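Local coordinates for protein borrelidin polyketide synthase, type I (Streptomyces parvulus, PDB 6OBT) that probably catalyses, as a dehydratase domain of a modular polyketide synthase, the loss of water from a beta-hydroxyacyl intermediate during borrelidin assembly, at residues 38-41 against 47-50; 43-48 against 119-124; 168-173 against 272-277; 229-234 against 293-298. One frame throughout, in Å; residues are numbered along the deposited sequence.

Contact 1 (38-41 against 47-50); sequences TEAG and AAVD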
# COMPACT_ATOMS: atom_id res chain seq x y z
N THR A 38 7.81 0.19 3.06
CA THR A 38 9.23 0.41 2.77
C THR A 38 9.43 1.86 2.38
O THR A 38 8.69 2.39 1.55
CB THR A 38 9.71 -0.51 1.64
OG1 THR A 38 9.43 -1.88 1.99
CG2 THR A 38 11.20 -0.36 1.42
N GLU A 39 10.43 2.50 2.99
CA GLU A 39 10.84 3.82 2.53
C GLU A 39 11.41 3.71 1.12
O GLU A 39 12.34 2.94 0.88
CB GLU A 39 11.87 4.42 3.48
CG GLU A 39 11.35 4.67 4.88
CD GLU A 39 10.76 6.06 5.04
OE1 GLU A 39 10.80 6.84 4.07
OE2 GLU A 39 10.25 6.37 6.15
N ALA A 40 10.85 4.48 0.18
CA ALA A 40 11.14 4.31 -1.24
C ALA A 40 12.10 5.35 -1.80
O ALA A 40 12.55 5.19 -2.94
CB ALA A 40 9.83 4.32 -2.04
N GLY A 41 12.42 6.41 -1.06
CA GLY A 41 13.49 7.32 -1.46
C GLY A 41 13.21 8.23 -2.64
O GLY A 41 14.16 8.74 -3.25
N ALA A 47 6.79 6.06 -0.31
CA ALA A 47 6.55 4.77 0.32
C ALA A 47 6.27 3.73 -0.75
O ALA A 47 5.68 4.03 -1.79
CB ALA A 47 5.36 4.84 1.30
N ALA A 48 6.68 2.49 -0.47
CA ALA A 48 6.43 1.36 -1.37
C ALA A 48 5.71 0.26 -0.60
O ALA A 48 6.03 -0.00 0.56
CB ALA A 48 7.74 0.80 -1.95
N VAL A 49 4.75 -0.38 -1.26
CA VAL A 49 3.93 -1.43 -0.66
C VAL A 49 4.17 -2.70 -1.45
O VAL A 49 3.59 -2.89 -2.53
CB VAL A 49 2.44 -1.06 -0.67
CG1 VAL A 49 1.65 -2.06 0.19
CG2 VAL A 49 2.23 0.35 -0.17
N ASP A 50 4.99 -3.61 -0.91
CA ASP A 50 5.09 -4.95 -1.46
C ASP A 50 3.81 -5.70 -1.18
O ASP A 50 3.28 -5.66 -0.06
CB ASP A 50 6.27 -5.72 -0.87
CG ASP A 50 7.62 -5.15 -1.28
OD1 ASP A 50 7.84 -4.93 -2.48
OD2 ASP A 50 8.46 -4.93 -0.38
O HOH W 1 6.39 -3.06 1.54
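Thr38 and Ala48 form an antiparallel hydrogen-bonded pair closed by two backbone bonds: Thr38 N gives to Ala48 O at 3.1 Å, and Ala48 N to Thr38 O at 2.9 Å. Thr38 O is approached a second time, by the alpha carbon of Ala47 in a CA-H...O contact. The side chains of Thr38 and Ala48 emerge on the same face, CB to CB 4.3 Å. Ala40, just past the strand, turns its methyl back onto that face, where Ala40 CB packs 4.1 Å from Ala48 CB and lies over the Ala47 carbonyl carbon at 3.8 Å. The Thr38 hydroxyl stands beside its own backbone N, opposite the carbonyl carbon (chi1 -56°), which aims it along the pairing toward Asp50. The carboxylate of Asp50 likewise folds back beside its amide (chi1 -67°). Thr38 OG1 and Asp50 OD2 remain 4.0 Å apart, too far for a direct bond. A water bridges the gap: it accepts from Asp50 N at 2.9 Å, donates to Ala48 O, bonds the threonine hydroxyl and reaches the carboxylate only weakly. The water thus extends the strand pairing beyond its last direct backbone bond. Asp50 has stronger partners in two salt bridges, OD1 with Arg56 and OD2 with Arg141 of the second subunit. The contact is a short beta hairpin at one edge of the N-terminal part of the fold; strand 55-62 pairs with the other side of strand 47-50, and its Trp58 packs on Ala40 and Ala48.

Contact 2 (43-48 against 119-124); sequences AFVPAA and VQVRVV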
# COMPACT_ATOMS: atom_id res chain seq x y z
N ALA A 43 10.82 11.66 -3.98
CA ALA A 43 10.03 12.79 -3.48
C ALA A 43 8.54 12.60 -3.74
O ALA A 43 7.71 12.88 -2.87
CB ALA A 43 10.52 14.10 -4.10
N PHE A 44 8.17 12.11 -4.93
CA PHE A 44 6.76 11.96 -5.28
C PHE A 44 6.15 10.68 -4.73
O PHE A 44 4.94 10.65 -4.48
CB PHE A 44 6.57 11.97 -6.79
CG PHE A 44 6.79 13.31 -7.44
CD1 PHE A 44 6.83 14.47 -6.68
CD2 PHE A 44 6.96 13.40 -8.80
CE1 PHE A 44 7.04 15.70 -7.29
CE2 PHE A 44 7.17 14.63 -9.41
CZ PHE A 44 7.21 15.78 -8.65
N VAL A 45 6.92 9.61 -4.59
CA VAL A 45 6.37 8.37 -4.04
C VAL A 45 7.25 7.93 -2.88
O VAL A 45 8.13 7.08 -3.05
CB VAL A 45 6.20 7.28 -5.11
CG1 VAL A 45 4.99 7.59 -5.96
CG2 VAL A 45 7.44 7.17 -6.00
N PRO A 46 7.05 8.49 -1.69
CA PRO A 46 7.96 8.22 -0.57
C PRO A 46 7.83 6.82 0.03
O PRO A 46 8.69 6.44 0.83
CB PRO A 46 7.57 9.28 0.47
CG PRO A 46 6.77 10.30 -0.28
CD PRO A 46 6.08 9.56 -1.37
N ALA A 47 6.79 6.06 -0.31
CA ALA A 47 6.55 4.77 0.32
C ALA A 47 6.27 3.73 -0.75
O ALA A 47 5.68 4.03 -1.79
CB ALA A 47 5.36 4.84 1.30
N ALA A 48 6.68 2.49 -0.47
CA ALA A 48 6.43 1.36 -1.37
C ALA A 48 5.71 0.26 -0.60
O ALA A 48 6.03 -0.00 0.56
CB ALA A 48 7.74 0.80 -1.95
N VAL A 119 -4.02 14.98 -4.44
CA VAL A 119 -4.26 13.80 -5.26
C VAL A 119 -3.40 12.66 -4.74
O VAL A 119 -2.19 12.83 -4.53
CB VAL A 119 -3.96 14.08 -6.74
CG1 VAL A 119 -4.28 12.88 -7.57
CG2 VAL A 119 -4.77 15.26 -7.23
N GLN A 120 -4.02 11.49 -4.54
CA GLN A 120 -3.26 10.27 -4.26
C GLN A 120 -2.71 9.71 -5.57
O GLN A 120 -3.41 9.66 -6.58
CB GLN A 120 -4.15 9.23 -3.57
CG GLN A 120 -4.63 9.64 -2.18
CD GLN A 120 -5.63 8.65 -1.61
OE1 GLN A 120 -6.54 8.20 -2.31
NE2 GLN A 120 -5.45 8.30 -0.34
N VAL A 121 -1.46 9.28 -5.55
CA VAL A 121 -0.85 8.71 -6.74
C VAL A 121 -0.38 7.29 -6.44
O VAL A 121 -0.00 6.97 -5.31
CB VAL A 121 0.31 9.59 -7.25
CG1 VAL A 121 -0.21 10.98 -7.56
CG2 VAL A 121 1.41 9.70 -6.21
N ARG A 122 -0.45 6.43 -7.46
CA ARG A 122 0.04 5.06 -7.36
C ARG A 122 0.92 4.73 -8.56
O ARG A 122 0.59 5.09 -9.69
CB ARG A 122 -1.09 4.06 -7.31
CG ARG A 122 -2.10 4.32 -6.22
CD ARG A 122 -1.51 3.98 -4.86
NE ARG A 122 -2.54 4.00 -3.82
CZ ARG A 122 -2.74 5.02 -2.99
NH1 ARG A 122 -1.99 6.11 -3.07
NH2 ARG A 122 -3.71 4.95 -2.08
N VAL A 123 2.01 4.00 -8.32
CA VAL A 123 2.76 3.35 -9.38
C VAL A 123 2.71 1.86 -9.10
O VAL A 123 3.21 1.40 -8.06
CB VAL A 123 4.21 3.85 -9.45
CG1 VAL A 123 4.90 3.28 -10.68
CG2 VAL A 123 4.27 5.39 -9.50
N VAL A 124 2.16 1.09 -10.03
CA VAL A 124 1.86 -0.31 -9.80
C VAL A 124 2.74 -1.14 -10.72
O VAL A 124 2.59 -1.08 -11.95
CB VAL A 124 0.38 -0.63 -10.04
CG1 VAL A 124 0.16 -2.12 -9.95
CG2 VAL A 124 -0.51 0.12 -9.04
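Val45 reaches across to two valines of strand 119-127 with a single methyl. Its CG1 meets Val121 CG2 at 4.2 Å and Val123 CG2 at 4.2 Å, equidistant from two residues that point the same way off the strand. The branches of Val45 and Val121 cross at about a right angle, so methyl meets methyl without the side chains lying alongside each other. The torsion of Val45 (chi1 -77°) swings CG1 beside its own amide and opposite its carbonyl carbon. In Val121 (chi1 -59°, which sets CG1 opposite the carbonyl carbon) the touching branch is CG2, lodged between backbone N and carbonyl carbon, and there Val121 CG2 also comes 4.0 Å from Phe44 O. The backbones stay well apart, Val45 CA to Val121 CA 7.7 Å, too far for strand pairing; these are layers touching through their side chains. The ring of Phe44 heads away from the strand. Arg122, between the two valines, projects from the opposite face: its NH1 gives a hydrogen bond back to Val121 O at 3.1 Å, the donor 57° above the carbonyl plane although the oxygen lies near the guanidinium plane. That guanidinium also bonds Asp50 O and Gly36 O of the second subunit. Leu89 of helix 83-97 touches both Val45 and Val123 and completes the apolar cluster. Chemically, the contact is van der Waals packing at ordinary separations, all its touching residues buried; its hold comes from fit and the exclusion of water, while the guanidinium of Arg122, on the other face, bonds the second subunit.

Contact 3 (168-173 against 272-277); sequences WPPTGA and RVRIDP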
# COMPACT_ATOMS: atom_id res chain seq x y z
N TRP A 168 32.63 18.95 -27.21
CA TRP A 168 31.46 19.81 -26.96
C TRP A 168 31.79 21.28 -27.16
O TRP A 168 32.77 21.79 -26.59
CB TRP A 168 30.93 19.60 -25.55
CG TRP A 168 29.62 20.30 -25.33
CD1 TRP A 168 29.42 21.49 -24.68
CD2 TRP A 168 28.33 19.87 -25.77
NE1 TRP A 168 28.07 21.81 -24.68
CE2 TRP A 168 27.39 20.83 -25.36
CE3 TRP A 168 27.88 18.75 -26.49
CZ2 TRP A 168 26.03 20.71 -25.62
CZ3 TRP A 168 26.52 18.64 -26.75
CH2 TRP A 168 25.62 19.62 -26.33
N PRO A 169 30.99 22.01 -27.96
CA PRO A 169 29.86 21.52 -28.76
C PRO A 169 30.33 20.62 -29.91
O PRO A 169 31.52 20.58 -30.16
CB PRO A 169 29.22 22.81 -29.31
CG PRO A 169 29.85 23.93 -28.55
CD PRO A 169 31.19 23.46 -28.15
N PRO A 170 29.43 19.89 -30.56
CA PRO A 170 29.79 19.26 -31.82
C PRO A 170 30.21 20.36 -32.77
O PRO A 170 29.97 21.54 -32.51
CB PRO A 170 28.51 18.55 -32.26
CG PRO A 170 27.66 18.47 -31.04
CD PRO A 170 27.99 19.71 -30.25
N THR A 171 30.90 20.00 -33.85
CA THR A 171 31.60 21.04 -34.61
C THR A 171 31.15 21.03 -36.06
O THR A 171 30.67 20.03 -36.61
CB THR A 171 33.12 20.92 -34.49
OG1 THR A 171 33.76 21.86 -35.38
CG2 THR A 171 33.53 19.59 -34.89
N GLY A 172 31.30 22.19 -36.65
CA GLY A 172 30.38 22.64 -37.66
C GLY A 172 29.00 22.95 -37.13
O GLY A 172 28.05 23.00 -37.92
N ALA A 173 28.84 23.11 -35.81
CA ALA A 173 27.56 23.40 -35.20
C ALA A 173 27.36 24.91 -35.11
O ALA A 173 28.22 25.62 -34.58
CB ALA A 173 27.44 22.77 -33.81
N ARG A 272 24.16 18.14 -21.30
CA ARG A 272 24.41 18.32 -22.72
C ARG A 272 23.56 17.30 -23.48
O ARG A 272 23.59 16.11 -23.15
CB ARG A 272 25.90 18.15 -23.03
CG ARG A 272 26.70 19.18 -22.30
CD ARG A 272 28.20 18.93 -22.30
NE ARG A 272 28.87 20.08 -21.69
CZ ARG A 272 30.18 20.29 -21.73
NH1 ARG A 272 30.69 21.37 -21.15
NH2 ARG A 272 30.97 19.43 -22.33
N VAL A 273 22.76 17.78 -24.43
CA VAL A 273 21.67 17.01 -25.01
C VAL A 273 21.84 16.95 -26.52
O VAL A 273 22.19 17.96 -27.15
CB VAL A 273 20.31 17.61 -24.62
CG1 VAL A 273 19.16 16.77 -25.15
CG2 VAL A 273 20.21 17.72 -23.10
N ARG A 274 21.58 15.78 -27.11
CA ARG A 274 21.61 15.61 -28.55
C ARG A 274 20.32 14.93 -28.98
O ARG A 274 20.02 13.83 -28.51
CB ARG A 274 22.81 14.77 -29.02
CG ARG A 274 22.71 14.48 -30.54
CD ARG A 274 23.94 13.78 -31.09
NE ARG A 274 25.02 14.72 -31.35
CZ ARG A 274 25.37 15.16 -32.56
NH1 ARG A 274 24.70 14.76 -33.64
NH2 ARG A 274 26.38 16.00 -32.70
N ILE A 275 19.57 15.59 -29.86
CA ILE A 275 18.27 15.12 -30.32
C ILE A 275 18.36 14.81 -31.81
O ILE A 275 18.84 15.64 -32.59
CB ILE A 275 17.16 16.16 -30.05
CG1 ILE A 275 17.17 16.58 -28.57
CG2 ILE A 275 15.78 15.62 -30.45
CD1 ILE A 275 16.06 17.54 -28.20
N ASP A 276 17.88 13.63 -32.20
CA ASP A 276 17.89 13.19 -33.60
C ASP A 276 16.45 12.96 -34.06
O ASP A 276 15.85 11.93 -33.69
CB ASP A 276 18.72 11.91 -33.76
CG ASP A 276 18.54 11.24 -35.13
OD1 ASP A 276 19.10 10.13 -35.31
OD2 ASP A 276 17.89 11.79 -36.04
N PRO A 277 15.88 13.84 -34.88
CA PRO A 277 14.50 13.63 -35.34
C PRO A 277 14.32 12.55 -36.40
O PRO A 277 13.18 12.31 -36.82
CB PRO A 277 14.12 15.01 -35.91
CG PRO A 277 15.08 15.97 -35.27
CD PRO A 277 16.35 15.20 -35.16
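The indole of Trp168 and the guanidinium of Arg272 lie almost flat on each other, planes 13° apart and centres 3.8 Å apart. Trp168 CD1 sits over the middle of the guanidinium, 3.3 Å from Arg272 CZ. The same face of the indole also receives the aliphatic part of the arginine: Arg272 CD stands 3.5 Å from the centroid of the five-membered ring, nearly on its normal, a CH-pi contact, while Arg272 CB lies 3.6 Å from Trp168 CH2 at the far end of the six-membered ring. One side chain therefore covers the length of the indole, possible because it runs extended from CG to NE. Val273 O comes to the ring edge, in plane. CG of Trp168 lies anti to its amide nitrogen (chi1 -172°), which carries the ring toward strand 270-276. The second flat group, the Arg274 guanidinium, meets Pro170 at its edge: Arg274 NH2 is 3.2 Å from Pro170 CG and 3.4 Å from Pro170 CB. The Arg274 chain bends at chi3 (-81°), and the two side chains slide past each other in opposite directions. Between Trp168 and Pro170 the chain passes through a cis peptide before Pro169. Polar ends are held by the sheet beneath, Trp168 NE1 bonding Glu212 and Arg274 NH1 forming a salt bridge with Asp208. This is a cation-pi stack of arginine on tryptophan, fastening the loop ahead of strand 174-176 to strand 270-276 of the second hotdog in the double-hotdog fold of polyketide dehydratases.

Contact 4 (229-234 against 293-298); sequences GLFDAA and LTIGRL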
# COMPACT_ATOMS: atom_id res chain seq x y z
N GLY A 229 11.90 19.16 -13.86
CA GLY A 229 12.05 20.39 -14.62
C GLY A 229 13.17 20.30 -15.63
O GLY A 229 13.09 20.88 -16.72
N LEU A 230 14.21 19.56 -15.29
CA LEU A 230 15.33 19.36 -16.20
C LEU A 230 15.00 18.27 -17.22
O LEU A 230 15.26 18.44 -18.42
CB LEU A 230 16.58 19.00 -15.40
CG LEU A 230 17.86 18.75 -16.17
CD1 LEU A 230 18.19 19.99 -16.97
CD2 LEU A 230 18.97 18.42 -15.23
N PHE A 231 14.39 17.18 -16.76
CA PHE A 231 13.85 16.17 -17.66
C PHE A 231 12.92 16.80 -18.70
O PHE A 231 13.01 16.50 -19.90
CB PHE A 231 13.13 15.10 -16.81
CG PHE A 231 13.04 13.73 -17.45
CD1 PHE A 231 12.89 12.60 -16.65
CD2 PHE A 231 13.04 13.56 -18.82
CE1 PHE A 231 12.78 11.34 -17.20
CE2 PHE A 231 12.93 12.31 -19.38
CZ PHE A 231 12.79 11.19 -18.57
N ASP A 232 12.01 17.69 -18.26
CA ASP A 232 11.07 18.27 -19.21
C ASP A 232 11.77 19.20 -20.19
O ASP A 232 11.43 19.24 -21.39
CB ASP A 232 9.96 19.03 -18.48
CG ASP A 232 8.94 19.59 -19.43
OD1 ASP A 232 8.86 20.83 -19.59
OD2 ASP A 232 8.24 18.76 -20.05
N ALA A 233 12.73 19.99 -19.71
CA ALA A 233 13.43 20.89 -20.62
C ALA A 233 14.27 20.13 -21.64
O ALA A 233 14.48 20.61 -22.76
CB ALA A 233 14.29 21.86 -19.82
N ALA A 234 14.73 18.92 -21.28
CA ALA A 234 15.42 18.07 -22.25
C ALA A 234 14.51 17.76 -23.43
O ALA A 234 14.95 17.78 -24.59
CB ALA A 234 15.88 16.77 -21.58
N LEU A 293 21.28 10.12 -19.71
CA LEU A 293 19.95 9.68 -20.13
C LEU A 293 19.94 9.32 -21.60
O LEU A 293 20.56 10.01 -22.43
CB LEU A 293 18.91 10.78 -19.84
CG LEU A 293 17.48 10.66 -20.37
CD1 LEU A 293 16.64 9.72 -19.49
CD2 LEU A 293 16.82 12.04 -20.47
N THR A 294 19.23 8.23 -21.92
CA THR A 294 18.91 7.88 -23.31
C THR A 294 17.42 7.60 -23.44
O THR A 294 16.83 6.93 -22.59
CB THR A 294 19.72 6.66 -23.79
OG1 THR A 294 19.65 5.61 -22.82
CG2 THR A 294 21.18 7.03 -23.97
N ILE A 295 16.82 8.13 -24.51
CA ILE A 295 15.46 7.79 -24.93
C ILE A 295 15.55 7.21 -26.34
O ILE A 295 15.86 7.93 -27.30
CB ILE A 295 14.51 9.00 -24.91
CG1 ILE A 295 14.52 9.71 -23.56
CG2 ILE A 295 13.09 8.58 -25.26
CD1 ILE A 295 13.67 11.02 -23.58
N GLY A 296 15.26 5.91 -26.45
CA GLY A 296 15.34 5.25 -27.74
C GLY A 296 14.38 5.81 -28.78
O GLY A 296 14.72 5.90 -29.96
N ARG A 297 13.17 6.18 -28.36
CA ARG A 297 12.23 6.78 -29.28
C ARG A 297 11.19 7.55 -28.47
O ARG A 297 10.75 7.07 -27.43
CB ARG A 297 11.55 5.73 -30.16
CG ARG A 297 10.60 6.32 -31.20
CD ARG A 297 9.79 5.23 -31.88
NE ARG A 297 9.25 5.66 -33.16
CZ ARG A 297 9.88 5.50 -34.32
NH1 ARG A 297 9.32 5.93 -35.45
NH2 ARG A 297 11.07 4.91 -34.35
N LEU A 298 10.82 8.74 -28.94
CA LEU A 298 9.80 9.53 -28.27
C LEU A 298 8.87 10.13 -29.31
O LEU A 298 9.32 10.82 -30.23
CB LEU A 298 10.40 10.65 -27.41
CG LEU A 298 9.40 11.68 -26.87
CD1 LEU A 298 8.28 11.02 -26.07
CD2 LEU A 298 10.09 12.74 -26.03
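Phe231 alone carries the helix side of this contact, touching both Leu293 and Ile295 through one ring carbon. Phe231 CE2 is 4.0 Å from Leu293 CD2 and 4.5 Å from Ile295 CD1. The isoleucine methyl sits at the ring edge, near its plane, whereas the leucine methyl approaches obliquely; the phenylalanine and leucine side chains cross at about a right angle. The chi1 of Phe231 is -155°, noticeably short of fully anti, and this swing carries the ring from the flank of the helix toward the strand. Leu293 has CG anti to its backbone N (chi1 171°) and extends CD2 to meet the ring. Ile295 points from the same face of the strand, two residues on. Ala234 also turns its methyl this way, but stays beyond direct touch. Within the helix, Ala233 N bonds Gly229 O and Ala234 N bonds Leu230 O, both i to i-4. Just past Ile295 the chain turns a corner: Gly296 and Arg297 both face Ser259 in a classic beta bulge. All three touching residues are buried and apolar. On the same helix, Asp232 bonds His236 in a DxxxH pattern consistent with the active-site motif of this family's second hotdog. Helix 228-236, in the place of the central hotdog helix, packs against the strand through Phe231, on which Val84, Val87 and Glu88 of helix 83-97 also pack; strand 291-301 runs between 254-263, whose Val261 touches Leu293, and 281-286, whose Trp282 touches Ile295.

In the fold
The four contacts fall into the two halves of a double-hotdog fold. Contacts 1 and 2 share Ala47 and Ala48 and are joined by a probable hydrogen bond, Ala40 N to Pro46 O at 3.0 Å; both border the second subunit. Contacts 3 and 4 belong to the other half, centres about 15 Å apart, and meet where Ile275 CD1 packs 3.8 Å from Ala234 O; their segments alternate along the chain. Contact 3 lies across the chain's centre from contact 1, their centres about 39 Å apart. Contact 4 is the most central, its nearest atoms about 8 Å from contact 2, and its helix carries the likely active-site motif.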